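Long-range contact in Ras-interacting protein 1 (Homo sapiens, PDB 5KHO), which regulates GTPase signalling, cell architecture and adhesion in endothelial cells and is required for the formation of blood vessels: residues A14-L26 / A30-T42. Numbering follows the deposited sequence.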
ATOM      1  N   ALA B  14      -2.862 -13.065  -8.855  1.00140.75           N
ATOM      2  CA  ALA B  14      -3.352 -14.407  -9.301  1.00152.17           C
ATOM      3  C   ALA B  14      -2.475 -15.630  -8.902  1.00158.54           C
ATOM      4  O   ALA B  14      -2.989 -16.501  -8.188  1.00154.68           O
ATOM      5  CB  ALA B  14      -3.674 -14.408 -10.800  1.00146.55           C
ATOM      6  N   PRO B  15      -1.169 -15.688  -9.321  1.00162.51           N
ATOM      7  CA  PRO B  15      -0.395 -16.958  -9.232  1.00160.73           C
ATOM      8  C   PRO B  15      -0.259 -17.533  -7.808  1.00156.36           C
ATOM      9  O   PRO B  15      -0.171 -16.746  -6.860  1.00153.78           O
ATOM     10  CB  PRO B  15       0.987 -16.570  -9.781  1.00157.63           C
ATOM     11  CG  PRO B  15       1.100 -15.110  -9.517  1.00156.20           C
ATOM     12  CD  PRO B  15      -0.287 -14.571  -9.732  1.00159.37           C
ATOM     13  N   PRO B  16      -0.243 -18.889  -7.657  1.00148.97           N
ATOM     14  CA  PRO B  16      -0.192 -19.514  -6.320  1.00141.30           C
ATOM     15  C   PRO B  16       1.145 -19.267  -5.608  1.00136.65           C
ATOM     16  O   PRO B  16       1.908 -20.207  -5.350  1.00150.43           O
ATOM     17  CB  PRO B  16      -0.415 -21.006  -6.616  1.00136.92           C
ATOM     18  CG  PRO B  16       0.056 -21.185  -8.017  1.00138.79           C
ATOM     19  CD  PRO B  16      -0.303 -19.911  -8.725  1.00142.93           C
ATOM     20  N   GLY B  17       1.395 -18.000  -5.282  1.00122.36           N
ATOM     21  CA  GLY B  17       2.677 -17.533  -4.765  1.00112.03           C
ATOM     22  C   GLY B  17       3.006 -17.938  -3.341  1.00103.78           C
ATOM     23  O   GLY B  17       2.233 -18.640  -2.673  1.00100.82           O
ATOM     24  N   VAL B  18       4.178 -17.498  -2.890  1.00 96.51           N
ATOM     25  CA  VAL B  18       4.630 -17.735  -1.518  1.00 94.39           C
ATOM     26  C   VAL B  18       4.743 -16.418  -0.752  1.00 92.54           C
ATOM     27  O   VAL B  18       5.113 -15.388  -1.325  1.00 97.50           O
ATOM     28  CB  VAL B  18       5.932 -18.588  -1.432  1.00 90.56           C
ATOM     29  CG1 VAL B  18       5.724 -19.936  -2.110  1.00 93.66           C
ATOM     30  CG2 VAL B  18       7.143 -17.879  -2.033  1.00 90.36           C
ATOM     31  N   LEU B  19       4.397 -16.456   0.532  1.00 87.17           N
ATOM     32  CA  LEU B  19       4.497 -15.283   1.390  1.00 79.88           C
ATOM     33  C   LEU B  19       5.408 -15.581   2.562  1.00 75.70           C
ATOM     34  O   LEU B  19       5.137 -16.514   3.314  1.00 71.56           O
ATOM     35  CB  LEU B  19       3.118 -14.859   1.904  1.00 77.05           C
ATOM     36  CG  LEU B  19       1.933 -14.681   0.949  1.00 83.51           C
ATOM     37  CD1 LEU B  19       0.676 -14.403   1.761  1.00 83.61           C
ATOM     38  CD2 LEU B  19       2.159 -13.575  -0.075  1.00 84.79           C
ATOM     39  N   LYS B  20       6.491 -14.803   2.693  1.00 72.17           N
ATOM     40  CA  LYS B  20       7.329 -14.799   3.904  1.00 71.19           C
ATOM     41  C   LYS B  20       6.532 -14.205   5.077  1.00 67.08           C
ATOM     42  O   LYS B  20       6.136 -13.047   5.023  1.00 73.67           O
ATOM     43  CB  LYS B  20       8.632 -13.992   3.730  1.00 69.48           C
ATOM     44  CG  LYS B  20       9.132 -13.727   2.319  1.00 69.22           C
ATOM     45  CD  LYS B  20      10.240 -14.668   1.911  1.00 71.02           C
ATOM     46  CE  LYS B  20      11.016 -14.137   0.719  1.00 74.25           C
ATOM     47  NZ  LYS B  20      12.137 -13.248   1.138  1.00 87.06           N
ATOM     48  N   ILE B  21       6.283 -15.010   6.108  1.00 63.98           N
ATOM     49  CA  ILE B  21       5.623 -14.563   7.342  1.00 64.10           C
ATOM     50  C   ILE B  21       6.725 -14.384   8.384  1.00 64.41           C
ATOM     51  O   ILE B  21       7.316 -15.375   8.837  1.00 70.71           O
ATOM     52  CB  ILE B  21       4.539 -15.575   7.831  1.00 61.31           C
ATOM     53  CG1 ILE B  21       3.205 -15.379   7.118  1.00 62.77           C
ATOM     54  CG2 ILE B  21       4.191 -15.367   9.293  1.00 58.87           C
ATOM     55  CD1 ILE B  21       3.183 -15.718   5.649  1.00 70.87           C
ATOM     56  N   PHE B  22       7.023 -13.135   8.743  1.00 59.53           N
ATOM     57  CA  PHE B  22       8.160 -12.861   9.632  1.00 66.62           C
ATOM     58  C   PHE B  22       7.804 -13.093  11.081  1.00 69.15           C
ATOM     59  O   PHE B  22       6.787 -12.601  11.573  1.00 70.33           O
ATOM     60  CB  PHE B  22       8.748 -11.460   9.414  1.00 65.26           C
ATOM     61  CG  PHE B  22       9.594 -11.346   8.179  1.00 69.84           C
ATOM     62  CD1 PHE B  22       9.014 -11.395   6.895  1.00 71.65           C
ATOM     63  CD2 PHE B  22      10.978 -11.200   8.282  1.00 72.17           C
ATOM     64  CE1 PHE B  22       9.802 -11.301   5.749  1.00 72.39           C
ATOM     65  CE2 PHE B  22      11.769 -11.094   7.131  1.00 76.01           C
ATOM     66  CZ  PHE B  22      11.180 -11.142   5.865  1.00 72.25           C
ATOM     67  N   GLY B  23       8.641 -13.882  11.745  1.00 81.90           N
ATOM     68  CA  GLY B  23       8.466 -14.206  13.161  1.00101.72           C
ATOM     69  C   GLY B  23       9.359 -13.327  13.998  1.00116.85           C
ATOM     70  O   GLY B  23      10.336 -13.810  14.594  1.00118.81           O
ATOM     71  N   ALA B  24       9.023 -12.031  14.007  1.00131.67           N
ATOM     72  CA  ALA B  24       9.691 -11.001  14.805  1.00127.57           C
ATOM     73  C   ALA B  24       9.625 -11.406  16.282  1.00125.20           C
ATOM     74  O   ALA B  24       8.680 -11.049  16.997  1.00126.95           O
ATOM     75  CB  ALA B  24       9.051  -9.632  14.559  1.00112.46           C
ATOM     76  N   GLY B  25      10.624 -12.197  16.690  1.00117.76           N
ATOM     77  CA  GLY B  25      10.709 -12.800  18.021  1.00114.23           C
ATOM     78  C   GLY B  25       9.548 -13.693  18.437  1.00112.92           C
ATOM     79  O   GLY B  25       8.578 -13.219  19.036  1.00112.71           O
ATOM     80  N   LEU B  26       9.639 -14.979  18.109  1.00108.70           N
ATOM     81  CA  LEU B  26       8.759 -16.003  18.690  1.00109.73           C
ATOM     82  C   LEU B  26       9.612 -17.199  19.095  1.00112.16           C
ATOM     83  O   LEU B  26       9.513 -17.700  20.219  1.00124.36           O
ATOM     84  CB  LEU B  26       7.650 -16.439  17.720  1.00104.91           C
ATOM     85  CG  LEU B  26       6.654 -15.454  17.094  1.00104.69           C
ATOM     86  CD1 LEU B  26       5.857 -16.163  16.003  1.00101.38           C
ATOM     87  CD2 LEU B  26       5.726 -14.824  18.126  1.00 98.11           C
ATOM     88  N   ALA B  30      14.793 -17.677  14.309  1.00 83.77           N
ATOM     89  CA  ALA B  30      13.879 -17.641  13.165  1.00 79.13           C
ATOM     90  C   ALA B  30      13.592 -16.234  12.648  1.00 76.98           C
ATOM     91  O   ALA B  30      12.940 -15.430  13.317  1.00 75.38           O
ATOM     92  CB  ALA B  30      12.578 -18.365  13.498  1.00 80.76           C
ATOM     93  N   ASN B  31      14.083 -15.961  11.440  1.00 79.78           N
ATOM     94  CA  ASN B  31      13.836 -14.704  10.739  1.00 78.57           C
ATOM     95  C   ASN B  31      12.456 -14.707  10.088  1.00 77.14           C
ATOM     96  O   ASN B  31      11.615 -13.853  10.389  1.00 83.94           O
ATOM     97  CB  ASN B  31      14.939 -14.445   9.705  1.00 82.35           C
ATOM     98  CG  ASN B  31      14.742 -13.150   8.946  1.00 83.38           C
ATOM     99  OD1 ASN B  31      14.921 -13.107   7.724  1.00 84.85           O
ATOM    100  ND2 ASN B  31      14.383 -12.083   9.663  1.00 83.61           N
ATOM    101  N   TYR B  32      12.234 -15.651   9.181  1.00 72.05           N
ATOM    102  CA  TYR B  32      10.900 -15.889   8.644  1.00 72.01           C
ATOM    103  C   TYR B  32      10.701 -17.355   8.293  1.00 72.55           C
ATOM    104  O   TYR B  32      11.664 -18.077   8.022  1.00 75.15           O
ATOM    105  CB  TYR B  32      10.615 -14.994   7.429  1.00 67.32           C
ATOM    106  CG  TYR B  32      11.472 -15.264   6.211  1.00 65.97           C
ATOM    107  CD1 TYR B  32      11.134 -16.280   5.294  1.00 62.64           C
ATOM    108  CD2 TYR B  32      12.607 -14.488   5.951  1.00 62.77           C
ATOM    109  CE1 TYR B  32      11.920 -16.523   4.174  1.00 62.32           C
ATOM    110  CE2 TYR B  32      13.394 -14.710   4.822  1.00 62.02           C
ATOM    111  CZ  TYR B  32      13.051 -15.724   3.936  1.00 64.88           C
ATOM    112  OH  TYR B  32      13.841 -15.952   2.827  1.00 65.01           O
ATOM    113  N   LYS B  33       9.444 -17.782   8.334  1.00 71.61           N
ATOM    114  CA  LYS B  33       9.010 -19.043   7.754  1.00 73.30           C
ATOM    115  C   LYS B  33       7.886 -18.685   6.782  1.00 78.34           C
ATOM    116  O   LYS B  33       7.058 -17.816   7.075  1.00 85.23           O
ATOM    117  CB  LYS B  33       8.531 -20.007   8.841  1.00 77.88           C
ATOM    118  CG  LYS B  33       9.418 -20.030  10.079  1.00 85.55           C
ATOM    119  CD  LYS B  33       9.445 -21.350  10.826  1.00 85.88           C
ATOM    120  CE  LYS B  33      10.219 -21.155  12.120  1.00 95.92           C
ATOM    121  NZ  LYS B  33      10.709 -22.409  12.759  1.00108.57           N
ATOM    122  N   SER B  34       7.863 -19.320   5.618  1.00 75.55           N
ATOM    123  CA  SER B  34       6.934 -18.905   4.571  1.00 72.02           C
ATOM    124  C   SER B  34       5.895 -19.955   4.191  1.00 72.06           C
ATOM    125  O   SER B  34       6.192 -21.141   4.125  1.00 75.84           O
ATOM    126  CB  SER B  34       7.698 -18.407   3.343  1.00 70.11           C
ATOM    127  OG  SER B  34       8.329 -19.459   2.656  1.00 74.85           O
ATOM    128  N   VAL B  35       4.675 -19.493   3.946  1.00 74.14           N
ATOM    129  CA  VAL B  35       3.552 -20.358   3.587  1.00 77.49           C
ATOM    130  C   VAL B  35       3.111 -20.164   2.122  1.00 85.22           C
ATOM    131  O   VAL B  35       3.382 -19.117   1.509  1.00 82.97           O
ATOM    132  CB  VAL B  35       2.348 -20.170   4.552  1.00 76.34           C
ATOM    133  CG1 VAL B  35       2.701 -20.609   5.960  1.00 80.52           C
ATOM    134  CG2 VAL B  35       1.859 -18.728   4.572  1.00 77.50           C
ATOM    135  N   LEU B  36       2.452 -21.184   1.568  1.00 86.48           N
ATOM    136  CA  LEU B  36       1.803 -21.065   0.266  1.00 89.81           C
ATOM    137  C   LEU B  36       0.466 -20.367   0.421  1.00 91.11           C
ATOM    138  O   LEU B  36      -0.295 -20.664   1.346  1.00 96.65           O
ATOM    139  CB  LEU B  36       1.607 -22.439  -0.373  1.00 91.80           C
ATOM    140  CG  LEU B  36       2.801 -22.960  -1.178  1.00 94.53           C
ATOM    141  CD1 LEU B  36       2.928 -24.468  -1.032  1.00 94.02           C
ATOM    142  CD2 LEU B  36       2.728 -22.548  -2.646  1.00 93.06           C
ATOM    143  N   ALA B  37       0.193 -19.422  -0.468  1.00 89.10           N
ATOM    144  CA  ALA B  37      -1.090 -18.728  -0.467  1.00 91.17           C
ATOM    145  C   ALA B  37      -1.683 -18.609  -1.870  1.00 91.61           C
ATOM    146  O   ALA B  37      -0.984 -18.290  -2.841  1.00 89.68           O
ATOM    147  CB  ALA B  37      -0.967 -17.362   0.195  1.00 85.95           C
ATOM    148  N   THR B  38      -2.979 -18.881  -1.960  1.00 92.33           N
ATOM    149  CA  THR B  38      -3.717 -18.743  -3.214  1.00 98.78           C
ATOM    150  C   THR B  38      -4.354 -17.349  -3.255  1.00 97.39           C
ATOM    151  O   THR B  38      -4.100 -16.534  -2.366  1.00 95.80           O
ATOM    152  CB  THR B  38      -4.749 -19.890  -3.396  1.00 99.13           C
ATOM    153  OG1 THR B  38      -5.748 -19.835  -2.367  1.00 94.89           O
ATOM    154  CG2 THR B  38      -4.047 -21.251  -3.342  1.00 97.81           C
ATOM    155  N   ALA B  39      -5.152 -17.059  -4.283  1.00 98.32           N
ATOM    156  CA  ALA B  39      -5.935 -15.817  -4.311  1.00 98.57           C
ATOM    157  C   ALA B  39      -7.121 -15.873  -3.340  1.00100.27           C
ATOM    158  O   ALA B  39      -7.677 -14.836  -2.970  1.00106.14           O
ATOM    159  CB  ALA B  39      -6.408 -15.504  -5.720  1.00 97.68           C
ATOM    160  N   ARG B  40      -7.489 -17.087  -2.925  1.00101.12           N
ATOM    161  CA  ARG B  40      -8.624 -17.326  -2.025  1.00101.31           C
ATOM    162  C   ARG B  40      -8.232 -17.574  -0.563  1.00 97.51           C
ATOM    163  O   ARG B  40      -9.087 -17.516   0.330  1.00 97.28           O
ATOM    164  CB  ARG B  40      -9.479 -18.486  -2.544  1.00108.84           C
ATOM    165  CG  ARG B  40     -10.630 -18.070  -3.452  1.00113.99           C
ATOM    166  CD  ARG B  40     -11.016 -19.151  -4.464  1.00127.73           C
ATOM    167  NE  ARG B  40     -10.972 -20.529  -3.941  1.00140.68           N
ATOM    168  CZ  ARG B  40     -11.894 -21.105  -3.162  1.00142.78           C
ATOM    169  NH1 ARG B  40     -11.722 -22.360  -2.769  1.00141.64           N
ATOM    170  NH2 ARG B  40     -12.980 -20.448  -2.764  1.00147.36           N
ATOM    171  N   SER B  41      -6.950 -17.853  -0.324  1.00 92.81           N
ATOM    172  CA  SER B  41      -6.420 -18.033   1.029  1.00 83.40           C
ATOM    173  C   SER B  41      -6.763 -16.822   1.896  1.00 80.22           C
ATOM    174  O   SER B  41      -6.528 -15.680   1.488  1.00 72.96           O
ATOM    175  CB  SER B  41      -4.907 -18.252   0.982  1.00 81.38           C
ATOM    176  OG  SER B  41      -4.600 -19.535   0.476  1.00 74.98           O
ATOM    177  N   THR B  42      -7.359 -17.088   3.061  1.00 80.45           N
ATOM    178  CA  THR B  42      -7.731 -16.043   4.037  1.00 79.65           C
ATOM    179  C   THR B  42      -6.621 -15.833   5.058  1.00 77.04           C
ATOM    180  O   THR B  42      -5.772 -16.705   5.238  1.00 81.28           O
ATOM    181  CB  THR B  42      -9.036 -16.369   4.804  1.00 81.21           C
ATOM    182  OG1 THR B  42      -8.822 -17.489   5.669  1.00 88.34           O
ATOM    183  CG2 THR B  42     -10.214 -16.650   3.858  1.00 77.83           C
TER
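Strands 18-22 and 30-36 pair as the antiparallel β-hairpin that opens the ubiquitin-like Ras-associating domain, with Val18 opposite Leu36 and Phe22 opposite Tyr32. Six backbone hydrogen bonds join them, running from Ala37 N to Gly17 O, past the hydrogen-bonded pairs Leu19-Val35 and Ile21-Lys33, each joined by two bonds, to Gly23 N and Asn31 O. The straightest is Ala37 N to Gly17 O (3.1 Å, 177° at the hydrogen), whereas Gly23 N sits above the carbonyl plane of Asn31 in a longer bond.

On the face bearing Leu19, Ile21 and Val35, Ile21 CD1 meets Val35 CG2 at 3.5 Å, and Leu19 CD1 reaches Ala37 CB at 3.7 Å. Helices 43-54 and 106-112 pack against this side, making it part of the domain core.

On the other face, toward the turn, Lys20, Phe22 and Tyr32 cluster. Tyr32 CG lies between its backbone N and carbonyl carbon (chi1 65°), which swings the ring alongside Phe22, with Lys20 and Phe22 CZ on the same side of it. The bent aliphatic chain of Lys20 lies over one ring face, CB being 4.2 Å from the Tyr32 centroid. The Phe22 and Tyr32 rings meet obliquely, their planes at 46°. With Tyr32 cut back to an alanine, the Lys20 chain is likely to lose its aromatic platform, and an acidic side chain on the chain of another protein its hydroxyl partner. Ser34 OG also bonds to that chain's backbone, and the outer edge of strand 30-36 extends the sheet into it. Over the centre of the Phe22 ring sits Tyr32 CB, 3.8 Å from the centroid.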